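Local coordinates for 11S globulin seed storage protein (Amaranthus hypochondriacus, PDB 3QAC), which probably serves as a nutrient reservoir of the seed, a storage globulin of the cupin superfamily that probably matures into a hexamer, at residues Met336-Ala344 against Ser403-Ala412; Arg354-Asp362 against Val380-Ala390. One frame throughout, in Å; residues are numbered along the deposited sequence.

Interaction 1: Met336-Ala344 against Ser403-Ala412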
ATOM      1  N   MET A 336       7.760 -21.634  23.763  1.00 47.33           N
ATOM      2  CA  MET A 336       8.373 -20.920  22.663  1.00 46.50           C
ATOM      3  C   MET A 336       9.059 -19.716  23.286  1.00 42.72           C
ATOM      4  O   MET A 336       8.418 -18.919  23.960  1.00 42.33           O
ATOM      5  CB  MET A 336       7.311 -20.486  21.659  1.00 44.27           C
ATOM      6  CG  MET A 336       7.890 -19.792  20.446  1.00 43.51           C
ATOM      7  SD  MET A 336       6.691 -19.707  19.116  1.00 40.72           S
ATOM      8  CE  MET A 336       7.687 -19.034  17.795  1.00 47.44           C
ATOM      9  N   ALA A 337      10.367 -19.611  23.098  1.00 40.38           N
ATOM     10  CA  ALA A 337      11.126 -18.533  23.699  1.00 43.87           C
ATOM     11  C   ALA A 337      10.500 -17.178  23.419  1.00 40.32           C
ATOM     12  O   ALA A 337       9.831 -16.989  22.404  1.00 37.21           O
ATOM     13  CB  ALA A 337      12.552 -18.544  23.213  1.00 40.05           C
ATOM     14  N   PRO A 338      10.731 -16.221  24.321  1.00 42.36           N
ATOM     15  CA  PRO A 338      10.250 -14.872  24.045  1.00 42.49           C
ATOM     16  C   PRO A 338      10.738 -14.473  22.660  1.00 42.71           C
ATOM     17  O   PRO A 338      11.908 -14.650  22.351  1.00 40.46           O
ATOM     18  CB  PRO A 338      10.948 -14.029  25.114  1.00 41.98           C
ATOM     19  CG  PRO A 338      11.229 -14.980  26.227  1.00 43.55           C
ATOM     20  CD  PRO A 338      11.546 -16.285  25.545  1.00 44.67           C
ATOM     21  N   HIS A 339       9.837 -13.972  21.833  1.00 39.18           N
ATOM     22  CA  HIS A 339      10.191 -13.560  20.493  1.00 43.03           C
ATOM     23  C   HIS A 339       9.276 -12.428  20.103  1.00 41.58           C
ATOM     24  O   HIS A 339       8.271 -12.164  20.765  1.00 39.75           O
ATOM     25  CB  HIS A 339       9.986 -14.705  19.508  1.00 38.86           C
ATOM     26  CG  HIS A 339       8.593 -15.242  19.520  1.00 40.07           C
ATOM     27  ND1 HIS A 339       8.099 -15.983  20.570  1.00 40.17           N
ATOM     28  CD2 HIS A 339       7.580 -15.125  18.630  1.00 37.32           C
ATOM     29  CE1 HIS A 339       6.844 -16.311  20.321  1.00 44.44           C
ATOM     30  NE2 HIS A 339       6.505 -15.803  19.149  1.00 44.10           N
ATOM     31  N   TYR A 340       9.632 -11.755  19.018  1.00 39.80           N
ATOM     32  CA  TYR A 340       8.762 -10.757  18.459  1.00 37.74           C
ATOM     33  C   TYR A 340       8.714 -10.945  16.972  1.00 33.14           C
ATOM     34  O   TYR A 340       9.672 -11.392  16.368  1.00 37.25           O
ATOM     35  CB  TYR A 340       9.263  -9.371  18.809  1.00 37.45           C
ATOM     36  CG  TYR A 340      10.482  -8.917  18.037  1.00 32.67           C
ATOM     37  CD1 TYR A 340      11.758  -9.288  18.426  1.00 34.77           C
ATOM     38  CD2 TYR A 340      10.345  -8.088  16.949  1.00 30.89           C
ATOM     39  CE1 TYR A 340      12.869  -8.840  17.733  1.00 41.15           C
ATOM     40  CE2 TYR A 340      11.429  -7.630  16.259  1.00 36.74           C
ATOM     41  CZ  TYR A 340      12.696  -8.003  16.645  1.00 41.00           C
ATOM     42  OH  TYR A 340      13.777  -7.537  15.930  1.00 34.85           O
ATOM     43  N   ASN A 341       7.585 -10.615  16.390  1.00 30.51           N
ATOM     44  CA  ASN A 341       7.431 -10.672  14.963  1.00 34.14           C
ATOM     45  C   ASN A 341       7.875  -9.345  14.359  1.00 39.91           C
ATOM     46  O   ASN A 341       7.431  -8.266  14.806  1.00 33.33           O
ATOM     47  CB  ASN A 341       5.985 -10.999  14.636  1.00 33.42           C
ATOM     48  CG  ASN A 341       5.544 -12.340  15.245  1.00 45.65           C
ATOM     49  OD1 ASN A 341       5.635 -13.383  14.587  1.00 55.42           O
ATOM     50  ND2 ASN A 341       5.083 -12.318  16.514  1.00 42.43           N
ATOM     51  N   LEU A 342       8.756  -9.425  13.357  1.00 35.49           N
ATOM     52  CA  LEU A 342       9.383  -8.228  12.786  1.00 35.76           C
ATOM     53  C   LEU A 342       8.420  -7.414  11.978  1.00 34.69           C
ATOM     54  O   LEU A 342       8.481  -6.185  11.978  1.00 34.80           O
ATOM     55  CB  LEU A 342      10.530  -8.563  11.832  1.00 31.07           C
ATOM     56  CG  LEU A 342      11.786  -9.365  12.160  1.00 39.34           C
ATOM     57  CD1 LEU A 342      13.029  -8.611  11.671  1.00 37.45           C
ATOM     58  CD2 LEU A 342      11.899  -9.772  13.605  1.00 37.63           C
ATOM     59  N   ASN A 343       7.537  -8.095  11.261  1.00 32.16           N
ATOM     60  CA  ASN A 343       6.868  -7.436  10.153  1.00 34.96           C
ATOM     61  C   ASN A 343       5.345  -7.474  10.157  1.00 34.45           C
ATOM     62  O   ASN A 343       4.707  -6.905   9.281  1.00 41.74           O
ATOM     63  CB  ASN A 343       7.434  -7.959   8.813  1.00 32.92           C
ATOM     64  CG  ASN A 343       7.868  -9.409   8.889  1.00 46.18           C
ATOM     65  OD1 ASN A 343       7.328 -10.195   9.676  1.00 49.42           O
ATOM     66  ND2 ASN A 343       8.858  -9.777   8.076  1.00 50.13           N
ATOM     67  N   ALA A 344       4.757  -8.128  11.137  1.00 30.87           N
ATOM     68  CA  ALA A 344       3.359  -8.501  11.014  1.00 31.11           C
ATOM     69  C   ALA A 344       2.658  -8.594  12.377  1.00 32.95           C
ATOM     70  O   ALA A 344       3.289  -8.920  13.399  1.00 31.34           O
ATOM     71  CB  ALA A 344       3.251  -9.838  10.277  1.00 33.08           C
ATOM     72  N   SER A 403       1.092 -10.105   7.159  1.00 34.60           N
ATOM     73  CA  SER A 403       1.946  -9.730   6.032  1.00 36.72           C
ATOM     74  C   SER A 403       2.561 -10.922   5.357  1.00 39.85           C
ATOM     75  O   SER A 403       2.443 -12.046   5.822  1.00 36.39           O
ATOM     76  CB  SER A 403       3.056  -8.771   6.444  1.00 38.19           C
ATOM     77  OG  SER A 403       4.132  -9.473   7.027  1.00 41.03           O
ATOM     78  N   GLU A 404       3.222 -10.644   4.242  1.00 43.18           N
ATOM     79  CA  GLU A 404       3.869 -11.668   3.454  1.00 41.25           C
ATOM     80  C   GLU A 404       5.081 -12.185   4.225  1.00 35.95           C
ATOM     81  O   GLU A 404       5.804 -11.412   4.839  1.00 38.43           O
ATOM     82  CB  GLU A 404       4.282 -11.079   2.104  1.00 40.61           C
ATOM     83  CG  GLU A 404       5.212 -11.973   1.315  1.00 47.20           C
ATOM     84  CD  GLU A 404       5.229 -11.641  -0.158  1.00 52.13           C
ATOM     85  OE1 GLU A 404       5.016 -10.449  -0.501  1.00 52.46           O
ATOM     86  OE2 GLU A 404       5.453 -12.576  -0.969  1.00 46.99           O
ATOM     87  N   ASN A 405       5.280 -13.496   4.227  1.00 42.24           N
ATOM     88  CA  ASN A 405       6.470 -14.064   4.853  1.00 44.98           C
ATOM     89  C   ASN A 405       6.810 -13.308   6.121  1.00 47.25           C
ATOM     90  O   ASN A 405       7.915 -12.768   6.250  1.00 48.91           O
ATOM     91  CB  ASN A 405       7.679 -13.963   3.926  1.00 46.37           C
ATOM     92  CG  ASN A 405       7.341 -14.260   2.486  1.00 48.91           C
ATOM     93  OD1 ASN A 405       7.643 -13.460   1.604  1.00 55.57           O
ATOM     94  ND2 ASN A 405       6.729 -15.412   2.236  1.00 41.34           N
ATOM     95  N   ALA A 406       5.848 -13.228   7.033  1.00 45.88           N
ATOM     96  CA  ALA A 406       6.112 -12.675   8.347  1.00 44.39           C
ATOM     97  C   ALA A 406       7.300 -13.438   8.920  1.00 47.15           C
ATOM     98  O   ALA A 406       7.409 -14.650   8.776  1.00 45.45           O
ATOM     99  CB  ALA A 406       4.885 -12.816   9.253  1.00 36.99           C
ATOM    100  N   MET A 407       8.194 -12.709   9.560  1.00 48.81           N
ATOM    101  CA  MET A 407       9.395 -13.279  10.104  1.00 46.33           C
ATOM    102  C   MET A 407       9.365 -12.919  11.562  1.00 41.16           C
ATOM    103  O   MET A 407       8.961 -11.815  11.903  1.00 40.05           O
ATOM    104  CB  MET A 407      10.590 -12.573   9.490  1.00 46.42           C
ATOM    105  CG  MET A 407      11.839 -13.387   9.456  1.00 53.37           C
ATOM    106  SD  MET A 407      12.125 -13.887   7.750  1.00 86.53           S
ATOM    107  CE  MET A 407      11.730 -15.642   7.827  1.00 63.77           C
ATOM    108  N   PHE A 408       9.805 -13.815  12.429  1.00 35.89           N
ATOM    109  CA  PHE A 408       9.923 -13.435  13.816  1.00 38.96           C
ATOM    110  C   PHE A 408      11.351 -13.597  14.263  1.00 37.73           C
ATOM    111  O   PHE A 408      12.159 -14.163  13.546  1.00 42.96           O
ATOM    112  CB  PHE A 408       8.972 -14.235  14.700  1.00 41.48           C
ATOM    113  CG  PHE A 408       9.339 -15.679  14.839  1.00 39.51           C
ATOM    114  CD1 PHE A 408      10.319 -16.077  15.725  1.00 40.45           C
ATOM    115  CD2 PHE A 408       8.683 -16.641  14.106  1.00 45.02           C
ATOM    116  CE1 PHE A 408      10.641 -17.418  15.869  1.00 46.37           C
ATOM    117  CE2 PHE A 408       9.011 -17.988  14.238  1.00 44.76           C
ATOM    118  CZ  PHE A 408       9.980 -18.372  15.124  1.00 41.39           C
ATOM    119  N   GLN A 409      11.666 -13.078  15.441  1.00 36.51           N
ATOM    120  CA  GLN A 409      12.984 -13.251  15.998  1.00 38.66           C
ATOM    121  C   GLN A 409      12.862 -13.700  17.428  1.00 39.51           C
ATOM    122  O   GLN A 409      12.258 -13.012  18.257  1.00 41.54           O
ATOM    123  CB  GLN A 409      13.795 -11.954  15.944  1.00 41.81           C
ATOM    124  CG  GLN A 409      14.977 -11.971  16.908  1.00 43.92           C
ATOM    125  CD  GLN A 409      16.130 -11.073  16.474  1.00 45.73           C
ATOM    126  OE1 GLN A 409      16.960 -11.469  15.663  1.00 48.14           O
ATOM    127  NE2 GLN A 409      16.191  -9.868  17.030  1.00 45.84           N
ATOM    128  N   SER A 410      13.432 -14.859  17.719  1.00 35.65           N
ATOM    129  CA  SER A 410      13.559 -15.304  19.091  1.00 40.60           C
ATOM    130  C   SER A 410      14.536 -14.395  19.812  1.00 39.63           C
ATOM    131  O   SER A 410      15.455 -13.849  19.217  1.00 43.29           O
ATOM    132  CB  SER A 410      14.050 -16.747  19.140  1.00 36.57           C
ATOM    133  OG  SER A 410      13.186 -17.576  18.381  1.00 39.39           O
ATOM    134  N   LEU A 411      14.335 -14.227  21.101  1.00 40.77           N
ATOM    135  CA  LEU A 411      15.248 -13.421  21.880  1.00 40.74           C
ATOM    136  C   LEU A 411      16.257 -14.340  22.545  1.00 42.17           C
ATOM    137  O   LEU A 411      17.407 -13.965  22.739  1.00 47.02           O
ATOM    138  CB  LEU A 411      14.468 -12.624  22.907  1.00 41.52           C
ATOM    139  CG  LEU A 411      13.353 -11.830  22.222  1.00 43.55           C
ATOM    140  CD1 LEU A 411      12.333 -11.306  23.238  1.00 41.39           C
ATOM    141  CD2 LEU A 411      13.953 -10.695  21.402  1.00 40.60           C
ATOM    142  N   ALA A 412      15.822 -15.557  22.866  1.00 44.87           N
ATOM    143  CA  ALA A 412      16.692 -16.558  23.484  1.00 49.34           C
ATOM    144  C   ALA A 412      16.941 -17.740  22.557  1.00 45.26           C
ATOM    145  O   ALA A 412      16.137 -18.028  21.675  1.00 46.73           O
ATOM    146  CB  ALA A 412      16.092 -17.043  24.807  1.00 49.45           C
TER
HETATM  147  O   HOH W   1      11.128 -18.045  19.873  1.00 43.75           O
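Met336 sends its extended side chain to Phe408, and its CE methyl sits over one face of the ring, 4.0 Å from the centroid, as a CH-pi contact. The same methyl also sits over one face of the His339 imidazole, toward its rim. The methyl of Ala337 meets that of Ala412. The carbonyl of Ala337 receives a bridging water, which also bonds to Ser410 OG. The chain turns a corner at Pro338. Pro338 O accepts the N-H of Leu411 at 2.8 Å, while Pro338 CB packs on Leu411 CD1.

From His339 to Asn341 the chain pairs antiparallel with strand 408-410. With CG between the backbone N and the carbonyl carbon (chi1 56°), the His339 ring turns back so that ND1 donates, in the ring plane, to Ala337 O at 2.7 Å. Its edge faces the Phe408 ring in a T-shaped stack, with centroids 5.3 Å apart and planes at 62°. On the other face of the sheet, Tyr340 lies alongside Gln409 and meets Leu411 CD2 at its ring edge. Its hydroxyl bonds to Gly145 O of the second subunit, and its ring stacks on Phe67 there. Replacing Tyr340 by alanine would probably leave Phe67 and Gly145 of the neighbour without their mates and open a gap beside Gln409 and Leu411. The backbone of Tyr340 bonds Gln409 in both directions. Asn341 OD1 rests 3.4 Å from Phe408 CB. Leu342 N donates to Met407 O at 2.8 Å, and Leu342 CD2 packs on Gln409 CB. Beyond the strand, Ala344 CB touches Ala406 CB at 3.5 Å.

The pairing thus has two chemical sides: a methionine-histidine-phenylalanine cluster inside this cupin domain, and a tyrosine that ties the strand to the second subunit.

Interaction 2: Arg354-Asp362 against Val380-Ala390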
ATOM      1  N   ARG A 354      -3.491 -25.463  26.412  1.00 39.08           N
ATOM      2  CA  ARG A 354      -3.562 -24.272  27.223  1.00 47.65           C
ATOM      3  C   ARG A 354      -2.158 -23.744  27.404  1.00 46.33           C
ATOM      4  O   ARG A 354      -1.207 -24.523  27.487  1.00 41.75           O
ATOM      5  CB  ARG A 354      -4.181 -24.597  28.585  1.00 48.54           C
ATOM      6  CG  ARG A 354      -4.299 -23.405  29.520  1.00 54.22           C
ATOM      7  CD  ARG A 354      -5.111 -23.756  30.766  1.00 54.56           C
ATOM      8  NE  ARG A 354      -6.479 -24.157  30.432  1.00 58.92           N
ATOM      9  CZ  ARG A 354      -7.544 -23.360  30.515  1.00 56.17           C
ATOM     10  NH1 ARG A 354      -7.409 -22.102  30.932  1.00 52.47           N
ATOM     11  NH2 ARG A 354      -8.748 -23.827  30.189  1.00 49.83           N
ATOM     12  N   GLY A 355      -2.028 -22.420  27.445  1.00 40.58           N
ATOM     13  CA  GLY A 355      -0.729 -21.802  27.595  1.00 43.96           C
ATOM     14  C   GLY A 355      -0.754 -20.519  28.393  1.00 43.84           C
ATOM     15  O   GLY A 355      -1.700 -19.732  28.290  1.00 48.92           O
ATOM     16  N   ARG A 356       0.268 -20.322  29.220  1.00 44.64           N
ATOM     17  CA  ARG A 356       0.493 -19.023  29.839  1.00 47.97           C
ATOM     18  C   ARG A 356       1.180 -18.168  28.774  1.00 46.45           C
ATOM     19  O   ARG A 356       2.316 -18.421  28.360  1.00 41.91           O
ATOM     20  CB  ARG A 356       1.313 -19.130  31.145  1.00 46.81           C
ATOM     21  CG  ARG A 356       2.192 -17.904  31.511  1.00 47.60           C
ATOM     22  CD  ARG A 356       1.872 -17.282  32.892  1.00 52.69           C
ATOM     23  NE  ARG A 356       0.477 -16.848  32.999  1.00 59.05           N
ATOM     24  CZ  ARG A 356      -0.017 -16.068  33.968  1.00 63.53           C
ATOM     25  NH1 ARG A 356       0.773 -15.604  34.937  1.00 66.22           N
ATOM     26  NH2 ARG A 356      -1.309 -15.739  33.967  1.00 54.08           N
ATOM     27  N   ILE A 357       0.452 -17.174  28.301  1.00 42.25           N
ATOM     28  CA  ILE A 357       0.963 -16.311  27.270  1.00 42.77           C
ATOM     29  C   ILE A 357       1.235 -14.957  27.872  1.00 41.00           C
ATOM     30  O   ILE A 357       0.402 -14.386  28.564  1.00 42.54           O
ATOM     31  CB  ILE A 357      -0.023 -16.225  26.080  1.00 42.01           C
ATOM     32  CG1 ILE A 357      -0.121 -17.600  25.409  1.00 45.34           C
ATOM     33  CG2 ILE A 357       0.432 -15.175  25.076  1.00 34.70           C
ATOM     34  CD1 ILE A 357      -1.250 -17.725  24.429  1.00 49.37           C
ATOM     35  N   GLN A 358       2.430 -14.453  27.636  1.00 42.32           N
ATOM     36  CA  GLN A 358       2.736 -13.119  28.103  1.00 41.86           C
ATOM     37  C   GLN A 358       3.265 -12.239  26.961  1.00 43.28           C
ATOM     38  O   GLN A 358       4.137 -12.654  26.171  1.00 38.35           O
ATOM     39  CB  GLN A 358       3.679 -13.141  29.312  1.00 37.27           C
ATOM     40  CG  GLN A 358       3.827 -11.754  29.929  1.00 51.71           C
ATOM     41  CD  GLN A 358       4.632 -11.728  31.217  1.00 55.37           C
ATOM     42  OE1 GLN A 358       5.415 -12.643  31.513  1.00 53.41           O
ATOM     43  NE2 GLN A 358       4.454 -10.661  31.984  1.00 46.61           N
ATOM     44  N   ILE A 359       2.705 -11.030  26.885  1.00 37.54           N
ATOM     45  CA  ILE A 359       2.961 -10.108  25.799  1.00 36.49           C
ATOM     46  C   ILE A 359       3.342  -8.756  26.375  1.00 38.54           C
ATOM     47  O   ILE A 359       2.724  -8.267  27.335  1.00 36.51           O
ATOM     48  CB  ILE A 359       1.722  -9.964  24.899  1.00 33.88           C
ATOM     49  CG1 ILE A 359       1.256 -11.336  24.421  1.00 29.31           C
ATOM     50  CG2 ILE A 359       1.974  -8.985  23.751  1.00 29.92           C
ATOM     51  CD1 ILE A 359       0.004 -11.280  23.583  1.00 28.31           C
ATOM     52  N   VAL A 360       4.379  -8.171  25.788  1.00 33.40           N
ATOM     53  CA  VAL A 360       4.947  -6.919  26.247  1.00 38.89           C
ATOM     54  C   VAL A 360       4.906  -5.894  25.123  1.00 39.43           C
ATOM     55  O   VAL A 360       5.124  -6.233  23.950  1.00 40.09           O
ATOM     56  CB  VAL A 360       6.416  -7.123  26.644  1.00 43.18           C
ATOM     57  CG1 VAL A 360       7.059  -5.799  27.079  1.00 44.43           C
ATOM     58  CG2 VAL A 360       6.536  -8.183  27.722  1.00 38.79           C
ATOM     59  N   ASN A 361       4.653  -4.641  25.474  1.00 39.07           N
ATOM     60  CA  ASN A 361       4.552  -3.598  24.468  1.00 37.78           C
ATOM     61  C   ASN A 361       5.860  -2.825  24.342  1.00 41.56           C
ATOM     62  O   ASN A 361       6.893  -3.256  24.855  1.00 43.31           O
ATOM     63  CB  ASN A 361       3.366  -2.677  24.764  1.00 36.92           C
ATOM     64  CG  ASN A 361       3.573  -1.843  26.006  1.00 41.37           C
ATOM     65  OD1 ASN A 361       4.644  -1.865  26.599  1.00 42.57           O
ATOM     66  ND2 ASN A 361       2.545  -1.089  26.399  1.00 39.52           N
ATOM     67  N   ASP A 362       5.822  -1.684  23.666  1.00 37.64           N
ATOM     68  CA  ASP A 362       7.032  -0.919  23.405  1.00 41.61           C
ATOM     69  C   ASP A 362       7.536  -0.205  24.649  1.00 47.66           C
ATOM     70  O   ASP A 362       8.654   0.314  24.672  1.00 50.88           O
ATOM     71  CB  ASP A 362       6.775   0.105  22.304  1.00 46.21           C
ATOM     72  CG  ASP A 362       5.564   0.973  22.594  1.00 46.53           C
ATOM     73  OD1 ASP A 362       5.734   2.192  22.767  1.00 54.31           O
ATOM     74  OD2 ASP A 362       4.439   0.433  22.646  1.00 50.46           O
ATOM     75  N   VAL A 380      -1.471 -10.366  18.835  1.00 30.95           N
ATOM     76  CA  VAL A 380      -0.136  -9.872  19.097  1.00 34.79           C
ATOM     77  C   VAL A 380       0.226  -8.839  18.048  1.00 36.03           C
ATOM     78  O   VAL A 380       0.401  -9.173  16.887  1.00 35.82           O
ATOM     79  CB  VAL A 380       0.914 -10.983  19.016  1.00 38.99           C
ATOM     80  CG1 VAL A 380       2.227 -10.477  19.607  1.00 34.57           C
ATOM     81  CG2 VAL A 380       0.423 -12.271  19.730  1.00 35.54           C
ATOM     82  N   PRO A 381       0.314  -7.567  18.449  1.00 34.19           N
ATOM     83  CA  PRO A 381       0.695  -6.532  17.483  1.00 30.01           C
ATOM     84  C   PRO A 381       2.144  -6.669  17.027  1.00 30.51           C
ATOM     85  O   PRO A 381       3.034  -7.101  17.787  1.00 28.08           O
ATOM     86  CB  PRO A 381       0.501  -5.222  18.268  1.00 32.70           C
ATOM     87  CG  PRO A 381      -0.427  -5.597  19.437  1.00 32.82           C
ATOM     88  CD  PRO A 381      -0.024  -7.016  19.769  1.00 31.56           C
ATOM     89  N   GLN A 382       2.367  -6.308  15.766  1.00 34.04           N
ATOM     90  CA  GLN A 382       3.701  -6.270  15.192  1.00 28.10           C
ATOM     91  C   GLN A 382       4.672  -5.720  16.201  1.00 29.86           C
ATOM     92  O   GLN A 382       4.421  -4.671  16.798  1.00 33.19           O
ATOM     93  CB  GLN A 382       3.748  -5.381  13.943  1.00 32.79           C
ATOM     94  CG  GLN A 382       5.177  -5.176  13.411  1.00 33.04           C
ATOM     95  CD  GLN A 382       5.276  -4.132  12.304  1.00 35.40           C
ATOM     96  OE1 GLN A 382       6.273  -4.090  11.579  1.00 33.24           O
ATOM     97  NE2 GLN A 382       4.248  -3.291  12.168  1.00 28.18           N
ATOM     98  N   ASN A 383       5.773  -6.441  16.387  1.00 28.70           N
ATOM     99  CA  ASN A 383       6.888  -5.999  17.195  1.00 29.84           C
ATOM    100  C   ASN A 383       6.665  -6.192  18.683  1.00 32.53           C
ATOM    101  O   ASN A 383       7.603  -6.078  19.454  1.00 31.90           O
ATOM    102  CB  ASN A 383       7.282  -4.544  16.882  1.00 31.20           C
ATOM    103  CG  ASN A 383       8.169  -4.419  15.638  1.00 35.44           C
ATOM    104  OD1 ASN A 383       8.765  -3.367  15.399  1.00 32.89           O
ATOM    105  ND2 ASN A 383       8.267  -5.494  14.853  1.00 27.89           N
ATOM    106  N   PHE A 384       5.435  -6.501  19.090  1.00 32.68           N
ATOM    107  CA  PHE A 384       5.200  -6.801  20.496  1.00 33.20           C
ATOM    108  C   PHE A 384       5.867  -8.128  20.857  1.00 34.41           C
ATOM    109  O   PHE A 384       5.664  -9.150  20.193  1.00 34.62           O
ATOM    110  CB  PHE A 384       3.700  -6.828  20.837  1.00 33.23           C
ATOM    111  CG  PHE A 384       3.086  -5.447  21.079  1.00 31.15           C
ATOM    112  CD1 PHE A 384       2.094  -5.274  22.045  1.00 29.85           C
ATOM    113  CD2 PHE A 384       3.486  -4.346  20.336  1.00 28.21           C
ATOM    114  CE1 PHE A 384       1.507  -4.028  22.274  1.00 30.24           C
ATOM    115  CE2 PHE A 384       2.917  -3.085  20.558  1.00 33.49           C
ATOM    116  CZ  PHE A 384       1.915  -2.930  21.541  1.00 31.86           C
ATOM    117  N   ALA A 385       6.653  -8.106  21.923  1.00 31.11           N
ATOM    118  CA  ALA A 385       7.346  -9.300  22.378  1.00 33.95           C
ATOM    119  C   ALA A 385       6.408 -10.255  23.093  1.00 39.80           C
ATOM    120  O   ALA A 385       5.509  -9.836  23.832  1.00 38.26           O
ATOM    121  CB  ALA A 385       8.499  -8.937  23.262  1.00 35.30           C
ATOM    122  N   ILE A 386       6.629 -11.547  22.863  1.00 39.16           N
ATOM    123  CA  ILE A 386       5.746 -12.574  23.369  1.00 38.96           C
ATOM    124  C   ILE A 386       6.469 -13.894  23.680  1.00 41.25           C
ATOM    125  O   ILE A 386       7.425 -14.262  22.996  1.00 43.86           O
ATOM    126  CB  ILE A 386       4.541 -12.796  22.431  1.00 35.94           C
ATOM    127  CG1 ILE A 386       3.791 -14.062  22.815  1.00 35.86           C
ATOM    128  CG2 ILE A 386       4.983 -12.861  20.960  1.00 41.46           C
ATOM    129  CD1 ILE A 386       2.566 -14.295  22.009  1.00 36.29           C
ATOM    130  N   VAL A 387       6.022 -14.556  24.751  1.00 38.76           N
ATOM    131  CA  VAL A 387       6.456 -15.901  25.134  1.00 41.25           C
ATOM    132  C   VAL A 387       5.231 -16.795  25.328  1.00 39.78           C
ATOM    133  O   VAL A 387       4.166 -16.348  25.749  1.00 42.61           O
ATOM    134  CB  VAL A 387       7.329 -15.887  26.420  1.00 40.43           C
ATOM    135  CG1 VAL A 387       6.568 -15.271  27.597  1.00 39.91           C
ATOM    136  CG2 VAL A 387       7.838 -17.294  26.748  1.00 42.61           C
ATOM    137  N   LYS A 388       5.355 -18.054  24.959  1.00 44.71           N
ATOM    138  CA  LYS A 388       4.237 -18.973  25.088  1.00 44.51           C
ATOM    139  C   LYS A 388       4.703 -20.160  25.906  1.00 49.41           C
ATOM    140  O   LYS A 388       5.648 -20.850  25.524  1.00 48.60           O
ATOM    141  CB  LYS A 388       3.747 -19.457  23.719  1.00 40.97           C
ATOM    142  CG  LYS A 388       3.709 -18.383  22.628  1.00 47.45           C
ATOM    143  CD  LYS A 388       2.947 -18.899  21.400  1.00 45.39           C
ATOM    144  CE  LYS A 388       2.979 -17.920  20.243  1.00 41.98           C
ATOM    145  NZ  LYS A 388       4.284 -17.973  19.543  1.00 52.03           N
ATOM    146  N   GLN A 389       4.053 -20.385  27.040  1.00 49.26           N
ATOM    147  CA  GLN A 389       4.422 -21.486  27.915  1.00 45.30           C
ATOM    148  C   GLN A 389       3.284 -22.488  27.991  1.00 47.69           C
ATOM    149  O   GLN A 389       2.226 -22.209  28.565  1.00 48.35           O
ATOM    150  CB  GLN A 389       4.789 -20.957  29.294  1.00 51.09           C
ATOM    151  CG  GLN A 389       4.710 -21.979  30.394  1.00 56.17           C
ATOM    152  CD  GLN A 389       6.052 -22.568  30.720  1.00 61.22           C
ATOM    153  OE1 GLN A 389       6.871 -21.942  31.399  1.00 67.98           O
ATOM    154  NE2 GLN A 389       6.291 -23.779  30.238  1.00 56.01           N
ATOM    155  N   ALA A 390       3.491 -23.649  27.380  1.00 50.67           N
ATOM    156  CA  ALA A 390       2.492 -24.713  27.405  1.00 48.20           C
ATOM    157  C   ALA A 390       2.312 -25.258  28.821  1.00 49.51           C
ATOM    158  O   ALA A 390       3.246 -25.270  29.630  1.00 50.78           O
ATOM    159  CB  ALA A 390       2.893 -25.833  26.454  1.00 48.62           C
TER
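Strands 354-360 and 385-390 run antiparallel, their axes at 156° and 4.5 Å apart at closest, joined by backbone bonds in both directions between Arg356 and Gln389, Gln358 and Val387, and Val360 and Ala385. The bond from Ala385 N to Val360 O is weak. One face carries Ile357, Ile359 and Ile386. Ile386 CG1 is anti to the backbone N (chi1 168°), which brings CD1 to 3.8 Å from Ile357 CG2 and 4.0 Å from Ile359 CG1. Ile359 CD1 also reaches Val380 CG2. On the other face, Gln358 CB packs on Val387 CG1, and the Gln358 amide oxygen bonds to Glu216 N of the second subunit. Arg356 forms a salt bridge with Asp369.

At the end of the pairing, Asn361 CA lies over the centre of the Phe384 ring, 3.8 Å from the centroid. Pro381 CG covers the opposite face. A type II turn, closed by Phe384 N to Pro381 O, brings the proline there.

One face is thus largely apolar, with Ile357 and Ile386 packing on Met348 inside the cupin barrel, though Lys388 shares it. The other mixes Val360, Ala385 and Val387 with Arg356 and Gln358, whose polar ends reach strand 366-373 and the second subunit.

Interaction 2 is nested along the chain inside the loop that interaction 1 closes. Their centres lie about 11 Å apart, on the same side of the chain's centre. Both belong to one antiparallel sheet of the second cupin domain, where strands 335-341 and 385-391 are neighbours. The order across this part is 408-410, 335-341, 385-391, 354-360. Probable hydrogen bonds join the two contacts, from His339 N to Ile386 O (2.7 Å) and from Met336 N to Lys388 O (2.9 Å). Asn383, in the turn of interaction 2, also holds the carbonyls of Asn341 and Leu342. Both contacts touch the second subunit, so the same sheet that forms part of the second cupin domain also lies against the neighbouring subunit.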